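Local atomic coordinates of LbaCas13a H328A (C2c2) (Lachnospiraceae bacterium NK4A179, PDB entry 5WLH), a protein that binds a CRISPR guide RNA and, as a Cas13a (C2c2) effector nuclease, probably uses it to recognise and cut target RNA. Residues D105-D110 against Y225-F230; L530-T535 against F591-K596. One frame throughout, in Å; residues are numbered along the deposited sequence.

How the contacts relate
Contacts 1 and 2 belong to distant regions of one large, mainly helical chain, on opposite sides of its centre: their centres lie about 80 Å apart and their nearest atoms about 61 Å. Contact 1 (105-110 with 225-230) sits in the N-terminal part, probably the recognition lobe, and its nearest atom is about 4 Å from the bound RNA. Contact 2 (530-535 with 591-596) comes later in the chain, about 21 Å from the RNA at its nearest atom. Its helix 588-602 runs directly into an Arg-Asn-Asp-Ser-Phe-His sequence, which matches the R-X4-H signature of HEPN nucleases, so catalytic residues probably follow closely in sequence. The first is apolar leucine and phenylalanine packing, the second mainly polar.

Contact 1: D105-D110 against Y225-F230; sequences DMLSVD and YVLEDF
Leu107 meets Leu227 and Phe230 through one methyl group. Its CD1 lies 3.6 Å from CD2 of Leu227, and it also approaches one side of the Phe230 ring, 4.0 Å from CE2 and 4.1 Å from CD2. The ring is met obliquely, so the methyl sits against these two carbons without being centred over the ring. Leu107 reaches this place with CG anti to its carbonyl carbon (chi1 -55°), which sends the isobutyl group toward helix 218-230. Phe230 holds its ring anti to the backbone nitrogen (chi1 174°) and extends it toward Leu107, the two side chains sliding past each other in opposite directions. Leu227 starts out less directly, and it is the CD2 branch that closes the remaining distance. The backbones stay well apart, 9.7 Å between CA of Leu107 and CA of Leu227, and the two segments bury just 116 Å² against each other.

This is a three-residue apolar junction in an all-helical part of the fold, where Leu107 of 105-110 meets the C-terminal turn of helix 218-230. Helix 115-130 takes part as well, with Phe118 against Leu107 and Tyr121 against Leu227, while Tyr69 stacks edge-to-face with the Phe230 ring.

Away from this buried cluster the packing between the segments soon ends. Beyond Leu107 the chain of 105-110 draws away from helix 218-230, and Asp110 is exposed, its carboxylate paired with Arg151. On a flank of helix 218-230 Glu228 forms salt bridges with Arg129 and Arg234, and on the side turned from Leu107 Tyr225 packs on a phosphate of the bound RNA.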
ATOM      1  N   ASP A 105     -43.116   3.594 -16.383  1.00 46.05           N
ATOM      2  CA  ASP A 105     -44.378   4.105 -16.908  1.00 44.36           C
ATOM      3  C   ASP A 105     -45.185   2.999 -17.578  1.00 44.28           C
ATOM      4  O   ASP A 105     -46.398   2.893 -17.367  1.00 40.73           O
ATOM      5  CB  ASP A 105     -44.116   5.249 -17.889  1.00 47.93           C
ATOM      6  CG  ASP A 105     -43.432   6.436 -17.232  1.00 52.20           C
ATOM      7  OD1 ASP A 105     -43.446   6.519 -15.985  1.00 55.49           O
ATOM      8  OD2 ASP A 105     -42.871   7.282 -17.960  1.00 52.57           O
ATOM      9  N   MET A 106     -44.529   2.153 -18.376  1.00 43.89           N
ATOM     10  CA  MET A 106     -45.255   1.131 -19.127  1.00 38.74           C
ATOM     11  C   MET A 106     -45.918   0.117 -18.204  1.00 35.91           C
ATOM     12  O   MET A 106     -47.046  -0.324 -18.457  1.00 35.33           O
ATOM     13  CB  MET A 106     -44.306   0.427 -20.095  1.00 37.57           C
ATOM     14  CG  MET A 106     -43.789   1.310 -21.208  1.00 35.50           C
ATOM     15  SD  MET A 106     -42.261   0.647 -21.893  1.00 37.21           S
ATOM     16  CE  MET A 106     -42.842  -0.930 -22.522  1.00 32.67           C
ATOM     17  N   LEU A 107     -45.239  -0.271 -17.132  1.00 29.74           N
ATOM     18  CA  LEU A 107     -45.726  -1.360 -16.301  1.00 34.26           C
ATOM     19  C   LEU A 107     -46.640  -0.892 -15.174  1.00 35.41           C
ATOM     20  O   LEU A 107     -47.278  -1.730 -14.528  1.00 35.58           O
ATOM     21  CB  LEU A 107     -44.539  -2.146 -15.715  1.00 34.28           C
ATOM     22  CG  LEU A 107     -43.521  -2.685 -16.730  1.00 32.87           C
ATOM     23  CD1 LEU A 107     -42.526  -3.645 -16.065  1.00 30.52           C
ATOM     24  CD2 LEU A 107     -44.204  -3.360 -17.924  1.00 32.57           C
ATOM     25  N   SER A 108     -46.715   0.413 -14.923  1.00 39.04           N
ATOM     26  CA  SER A 108     -47.557   0.963 -13.867  1.00 43.91           C
ATOM     27  C   SER A 108     -48.900   1.452 -14.397  1.00 44.31           C
ATOM     28  O   SER A 108     -49.690   2.024 -13.635  1.00 42.48           O
ATOM     29  CB  SER A 108     -46.825   2.098 -13.152  1.00 45.57           C
ATOM     30  OG  SER A 108     -46.483   3.120 -14.073  1.00 51.71           O
ATOM     31  N   VAL A 109     -49.173   1.215 -15.680  1.00 40.50           N
ATOM     32  CA  VAL A 109     -50.381   1.701 -16.329  1.00 40.94           C
ATOM     33  C   VAL A 109     -51.642   1.216 -15.604  1.00 40.06           C
ATOM     34  O   VAL A 109     -51.646   0.176 -14.926  1.00 38.03           O
ATOM     35  CB  VAL A 109     -50.358   1.247 -17.800  1.00 40.15           C
ATOM     36  CG1 VAL A 109     -50.384  -0.274 -17.884  1.00 41.69           C
ATOM     37  CG2 VAL A 109     -51.502   1.851 -18.598  1.00 41.40           C
ATOM     38  N   ASP A 110     -52.716   2.001 -15.728  1.00 42.72           N
ATOM     39  CA  ASP A 110     -54.010   1.662 -15.143  1.00 38.37           C
ATOM     40  C   ASP A 110     -53.915   1.603 -13.620  1.00 40.88           C
ATOM     41  O   ASP A 110     -54.297   0.619 -12.988  1.00 39.24           O
ATOM     42  CB  ASP A 110     -54.543   0.349 -15.723  1.00 39.48           C
ATOM     43  CG  ASP A 110     -56.062   0.296 -15.777  1.00 47.39           C
ATOM     44  OD1 ASP A 110     -56.729   1.233 -15.278  1.00 50.77           O
ATOM     45  OD2 ASP A 110     -56.588  -0.697 -16.322  1.00 46.37           O
ATOM     46  N   TYR A 225     -35.832 -10.841 -20.279  1.00 28.85           N
ATOM     47  CA  TYR A 225     -34.673 -10.584 -19.437  1.00 28.36           C
ATOM     48  C   TYR A 225     -34.728  -9.189 -18.837  1.00 28.60           C
ATOM     49  O   TYR A 225     -34.422  -9.009 -17.654  1.00 27.88           O
ATOM     50  CB  TYR A 225     -33.372 -10.769 -20.224  1.00 22.82           C
ATOM     51  CG  TYR A 225     -32.188 -10.811 -19.290  1.00 26.72           C
ATOM     52  CD1 TYR A 225     -31.792 -12.003 -18.711  1.00 34.75           C
ATOM     53  CD2 TYR A 225     -31.506  -9.648 -18.946  1.00 31.16           C
ATOM     54  CE1 TYR A 225     -30.737 -12.046 -17.821  1.00 37.35           C
ATOM     55  CE2 TYR A 225     -30.440  -9.681 -18.062  1.00 37.33           C
ATOM     56  CZ  TYR A 225     -30.063 -10.888 -17.505  1.00 41.54           C
ATOM     57  OH  TYR A 225     -29.007 -10.943 -16.626  1.00 44.62           O
ATOM     58  N   VAL A 226     -35.091  -8.187 -19.644  1.00 26.79           N
ATOM     59  CA  VAL A 226     -35.224  -6.824 -19.125  1.00 27.88           C
ATOM     60  C   VAL A 226     -36.171  -6.795 -17.934  1.00 26.31           C
ATOM     61  O   VAL A 226     -35.904  -6.130 -16.923  1.00 28.18           O
ATOM     62  CB  VAL A 226     -35.685  -5.866 -20.242  1.00 29.26           C
ATOM     63  CG1 VAL A 226     -36.110  -4.513 -19.651  1.00 32.67           C
ATOM     64  CG2 VAL A 226     -34.569  -5.661 -21.228  1.00 29.77           C
ATOM     65  N   LEU A 227     -37.288  -7.520 -18.020  1.00 30.10           N
ATOM     66  CA  LEU A 227     -38.213  -7.541 -16.889  1.00 29.72           C
ATOM     67  C   LEU A 227     -37.603  -8.237 -15.672  1.00 31.60           C
ATOM     68  O   LEU A 227     -37.818  -7.802 -14.538  1.00 30.10           O
ATOM     69  CB  LEU A 227     -39.524  -8.210 -17.279  1.00 31.40           C
ATOM     70  CG  LEU A 227     -40.215  -7.505 -18.451  1.00 39.11           C
ATOM     71  CD1 LEU A 227     -40.967  -8.508 -19.303  1.00 41.65           C
ATOM     72  CD2 LEU A 227     -41.129  -6.427 -17.938  1.00 43.12           C
ATOM     73  N   GLU A 228     -36.852  -9.323 -15.884  1.00 30.34           N
ATOM     74  CA  GLU A 228     -36.133  -9.949 -14.771  1.00 30.26           C
ATOM     75  C   GLU A 228     -35.133  -8.984 -14.157  1.00 30.74           C
ATOM     76  O   GLU A 228     -34.923  -8.981 -12.938  1.00 32.06           O
ATOM     77  CB  GLU A 228     -35.405 -11.208 -15.240  1.00 26.79           C
ATOM     78  CG  GLU A 228     -36.289 -12.286 -15.805  1.00 28.51           C
ATOM     79  CD  GLU A 228     -35.482 -13.397 -16.445  1.00 32.86           C
ATOM     80  OE1 GLU A 228     -34.314 -13.582 -16.023  1.00 36.40           O
ATOM     81  OE2 GLU A 228     -35.995 -14.057 -17.382  1.00 29.53           O
ATOM     82  N   ASP A 229     -34.498  -8.166 -14.994  1.00 27.00           N
ATOM     83  CA  ASP A 229     -33.533  -7.182 -14.522  1.00 24.54           C
ATOM     84  C   ASP A 229     -34.228  -6.024 -13.812  1.00 30.84           C
ATOM     85  O   ASP A 229     -33.802  -5.596 -12.729  1.00 29.06           O
ATOM     86  CB  ASP A 229     -32.708  -6.683 -15.708  1.00 27.96           C
ATOM     87  CG  ASP A 229     -31.529  -5.826 -15.286  1.00 35.30           C
ATOM     88  OD1 ASP A 229     -30.807  -6.240 -14.364  1.00 37.42           O
ATOM     89  OD2 ASP A 229     -31.327  -4.751 -15.891  1.00 34.05           O
ATOM     90  N   PHE A 230     -35.316  -5.529 -14.401  1.00 27.18           N
ATOM     91  CA  PHE A 230     -36.067  -4.415 -13.823  1.00 28.87           C
ATOM     92  C   PHE A 230     -36.575  -4.739 -12.426  1.00 31.60           C
ATOM     93  O   PHE A 230     -36.547  -3.883 -11.532  1.00 34.36           O
ATOM     94  CB  PHE A 230     -37.234  -4.070 -14.744  1.00 25.85           C
ATOM     95  CG  PHE A 230     -38.179  -3.024 -14.192  1.00 30.28           C
ATOM     96  CD1 PHE A 230     -37.916  -1.682 -14.369  1.00 33.77           C
ATOM     97  CD2 PHE A 230     -39.334  -3.394 -13.522  1.00 35.86           C
ATOM     98  CE1 PHE A 230     -38.787  -0.722 -13.879  1.00 33.05           C
ATOM     99  CE2 PHE A 230     -40.210  -2.439 -13.035  1.00 36.87           C
ATOM    100  CZ  PHE A 230     -39.933  -1.107 -13.218  1.00 34.02           C
TER

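Contact 2: L530-T535 against F591-K596; sequences LKPKGT and FLTDLK
Lys596 leaves its helix with CG anti to the backbone nitrogen (chi1 178°), then folds at chi3 and chi4 (74° and 71°), a hook that carries NZ back onto the carbonyl oxygen of Leu530. The resulting hydrogen bond, NZ to O 2.9 Å, comes in nearly head-on to the carbonyl. The methylene next to the amine follows closely, with CE of Lys596 3.2 Å from O of Leu530, while CD lies 4.4 Å from CB of the same leucine. NZ also makes a weak hydrogen bond to the carbonyl of Leu528, so this buried amine faces main-chain oxygens. A methionine in place of Lys596 would probably leave the Leu530 carbonyl without its donor and the loop less firmly tied to helix 588-602.

One turn earlier, Thr593 presents its methyl to the proline ring, CG2 to CB of Pro532 4.3 Å. Its hydroxyl is bonded to the Val589 carbonyl of its own helix and shares a water with the loop: the water lies 2.9 Å from OG1 of Thr593 and accepts from the backbone N of Lys533 at 3.1 Å.

The loop is shaped by a type I beta turn from Pro532 to Thr535. O of Pro532 accepts twice from Thr535, from its backbone N and from its hydroxyl, OG1 to O 2.8 Å, both from the same face of the carbonyl plane. Beside the turn, the Lys533 side chain adds a charged tie, a salt bridge to Asp590 near the start of helix 588-602.

Across 530-535 and 591-596 the direct and water-mediated bonds use main-chain groups of the loop, the Leu530 oxygen and the Lys533 nitrogen, which implies that this part of the link probably depends on the backbone path.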
ATOM      1  N   LEU A 530      27.578  -6.923  11.784  1.00 27.99           N
ATOM      2  CA  LEU A 530      28.972  -6.802  12.198  1.00 29.78           C
ATOM      3  C   LEU A 530      29.098  -7.134  13.677  1.00 32.16           C
ATOM      4  O   LEU A 530      28.174  -6.920  14.464  1.00 31.91           O
ATOM      5  CB  LEU A 530      29.518  -5.400  11.916  1.00 26.90           C
ATOM      6  CG  LEU A 530      29.563  -4.944  10.447  1.00 25.00           C
ATOM      7  CD1 LEU A 530      30.300  -3.618  10.316  1.00 33.56           C
ATOM      8  CD2 LEU A 530      30.166  -6.003   9.521  1.00 27.43           C
ATOM      9  N   LYS A 531      30.247  -7.684  14.048  1.00 30.67           N
ATOM     10  CA  LYS A 531      30.463  -8.228  15.377  1.00 31.44           C
ATOM     11  C   LYS A 531      31.315  -7.291  16.222  1.00 30.05           C
ATOM     12  O   LYS A 531      32.084  -6.486  15.689  1.00 28.57           O
ATOM     13  CB  LYS A 531      31.127  -9.609  15.270  1.00 30.62           C
ATOM     14  CG  LYS A 531      30.227 -10.662  14.629  1.00 42.08           C
ATOM     15  CD  LYS A 531      29.107 -11.087  15.573  1.00 48.90           C
ATOM     16  CE  LYS A 531      27.996 -11.835  14.837  1.00 51.91           C
ATOM     17  NZ  LYS A 531      26.959 -10.920  14.243  1.00 53.74           N
ATOM     18  N   PRO A 532      31.198  -7.363  17.553  1.00 31.49           N
ATOM     19  CA  PRO A 532      31.895  -6.399  18.411  1.00 33.87           C
ATOM     20  C   PRO A 532      33.411  -6.525  18.307  1.00 33.83           C
ATOM     21  O   PRO A 532      33.951  -7.524  17.825  1.00 36.43           O
ATOM     22  CB  PRO A 532      31.410  -6.759  19.822  1.00 35.93           C
ATOM     23  CG  PRO A 532      30.178  -7.564  19.621  1.00 39.32           C
ATOM     24  CD  PRO A 532      30.374  -8.297  18.338  1.00 33.84           C
ATOM     25  N   LYS A 533      34.093  -5.487  18.804  1.00 28.22           N
ATOM     26  CA  LYS A 533      35.518  -5.299  18.541  1.00 30.72           C
ATOM     27  C   LYS A 533      36.387  -6.446  19.051  1.00 29.07           C
ATOM     28  O   LYS A 533      37.498  -6.625  18.547  1.00 32.59           O
ATOM     29  CB  LYS A 533      35.991  -3.991  19.162  1.00 34.02           C
ATOM     30  CG  LYS A 533      35.990  -3.995  20.690  1.00 34.86           C
ATOM     31  CD  LYS A 533      36.323  -2.617  21.222  1.00 36.26           C
ATOM     32  CE  LYS A 533      36.524  -2.628  22.734  1.00 37.76           C
ATOM     33  NZ  LYS A 533      36.797  -1.249  23.241  1.00 42.00           N
ATOM     34  N   GLY A 534      35.928  -7.205  20.037  1.00 31.15           N
ATOM     35  CA  GLY A 534      36.716  -8.297  20.572  1.00 36.05           C
ATOM     36  C   GLY A 534      36.495  -9.637  19.903  1.00 38.07           C
ATOM     37  O   GLY A 534      36.979 -10.655  20.409  1.00 36.33           O
ATOM     38  N   THR A 535      35.778  -9.679  18.780  1.00 33.55           N
ATOM     39  CA  THR A 535      35.403 -10.948  18.165  1.00 33.29           C
ATOM     40  C   THR A 535      36.552 -11.482  17.322  1.00 32.88           C
ATOM     41  O   THR A 535      36.964 -10.848  16.340  1.00 32.27           O
ATOM     42  CB  THR A 535      34.148 -10.796  17.308  1.00 36.49           C
ATOM     43  OG1 THR A 535      33.121 -10.161  18.070  1.00 35.31           O
ATOM     44  CG2 THR A 535      33.653 -12.173  16.851  1.00 39.76           C
ATOM     45  N   PHE A 591      30.475   2.213  21.695  1.00 31.52           N
ATOM     46  CA  PHE A 591      29.369   3.140  21.490  1.00 33.97           C
ATOM     47  C   PHE A 591      28.646   2.835  20.181  1.00 29.93           C
ATOM     48  O   PHE A 591      27.421   2.656  20.165  1.00 26.81           O
ATOM     49  CB  PHE A 591      29.902   4.573  21.500  1.00 32.71           C
ATOM     50  CG  PHE A 591      28.836   5.632  21.465  1.00 31.65           C
ATOM     51  CD1 PHE A 591      27.540   5.355  21.858  1.00 33.95           C
ATOM     52  CD2 PHE A 591      29.145   6.918  21.048  1.00 37.37           C
ATOM     53  CE1 PHE A 591      26.562   6.338  21.827  1.00 36.63           C
ATOM     54  CE2 PHE A 591      28.173   7.913  21.016  1.00 41.45           C
ATOM     55  CZ  PHE A 591      26.874   7.613  21.403  1.00 36.49           C
ATOM     56  N   LEU A 592      29.401   2.748  19.080  1.00 27.37           N
ATOM     57  CA  LEU A 592      28.826   2.366  17.789  1.00 31.11           C
ATOM     58  C   LEU A 592      28.144   1.007  17.863  1.00 33.26           C
ATOM     59  O   LEU A 592      27.049   0.812  17.312  1.00 26.81           O
ATOM     60  CB  LEU A 592      29.919   2.345  16.722  1.00 28.47           C
ATOM     61  CG  LEU A 592      29.485   1.858  15.341  1.00 28.34           C
ATOM     62  CD1 LEU A 592      28.422   2.828  14.828  1.00 25.48           C
ATOM     63  CD2 LEU A 592      30.671   1.793  14.393  1.00 28.35           C
ATOM     64  N   THR A 593      28.779   0.054  18.547  1.00 29.32           N
ATOM     65  CA  THR A 593      28.247  -1.297  18.639  1.00 30.73           C
ATOM     66  C   THR A 593      26.948  -1.324  19.427  1.00 30.84           C
ATOM     67  O   THR A 593      26.022  -2.075  19.093  1.00 33.06           O
ATOM     68  CB  THR A 593      29.298  -2.220  19.277  1.00 36.58           C
ATOM     69  OG1 THR A 593      30.290  -2.535  18.300  1.00 42.51           O
ATOM     70  CG2 THR A 593      28.660  -3.512  19.772  1.00 38.89           C
ATOM     71  N   ASP A 594      26.845  -0.493  20.461  1.00 28.55           N
ATOM     72  CA  ASP A 594      25.614  -0.473  21.235  1.00 31.93           C
ATOM     73  C   ASP A 594      24.457   0.098  20.420  1.00 28.33           C
ATOM     74  O   ASP A 594      23.352  -0.450  20.440  1.00 30.53           O
ATOM     75  CB  ASP A 594      25.823   0.313  22.518  1.00 32.44           C
ATOM     76  CG  ASP A 594      26.299  -0.572  23.655  1.00 40.99           C
ATOM     77  OD1 ASP A 594      26.478  -1.796  23.449  1.00 46.45           O
ATOM     78  OD2 ASP A 594      26.484  -0.040  24.753  1.00 43.69           O
ATOM     79  N   LEU A 595      24.694   1.186  19.690  1.00 27.05           N
ATOM     80  CA  LEU A 595      23.647   1.729  18.827  1.00 25.20           C
ATOM     81  C   LEU A 595      23.237   0.727  17.752  1.00 25.65           C
ATOM     82  O   LEU A 595      22.042   0.563  17.465  1.00 23.95           O
ATOM     83  CB  LEU A 595      24.128   3.027  18.186  1.00 24.25           C
ATOM     84  CG  LEU A 595      24.344   4.183  19.160  1.00 24.37           C
ATOM     85  CD1 LEU A 595      24.949   5.332  18.377  1.00 27.16           C
ATOM     86  CD2 LEU A 595      23.053   4.615  19.838  1.00 26.35           C
ATOM     87  N   LYS A 596      24.218   0.061  17.139  1.00 22.93           N
ATOM     88  CA  LYS A 596      23.944  -1.012  16.194  1.00 26.67           C
ATOM     89  C   LYS A 596      23.094  -2.104  16.832  1.00 26.14           C
ATOM     90  O   LYS A 596      22.166  -2.619  16.204  1.00 23.92           O
ATOM     91  CB  LYS A 596      25.266  -1.597  15.688  1.00 27.32           C
ATOM     92  CG  LYS A 596      25.130  -2.758  14.728  1.00 28.73           C
ATOM     93  CD  LYS A 596      26.480  -3.440  14.502  1.00 33.76           C
ATOM     94  CE  LYS A 596      26.918  -4.273  15.703  1.00 31.79           C
ATOM     95  NZ  LYS A 596      26.112  -5.520  15.910  1.00 33.38           N
TER
HETATM   96  O   HOH W   1      32.479  -3.212  20.053  1.00 37.32           O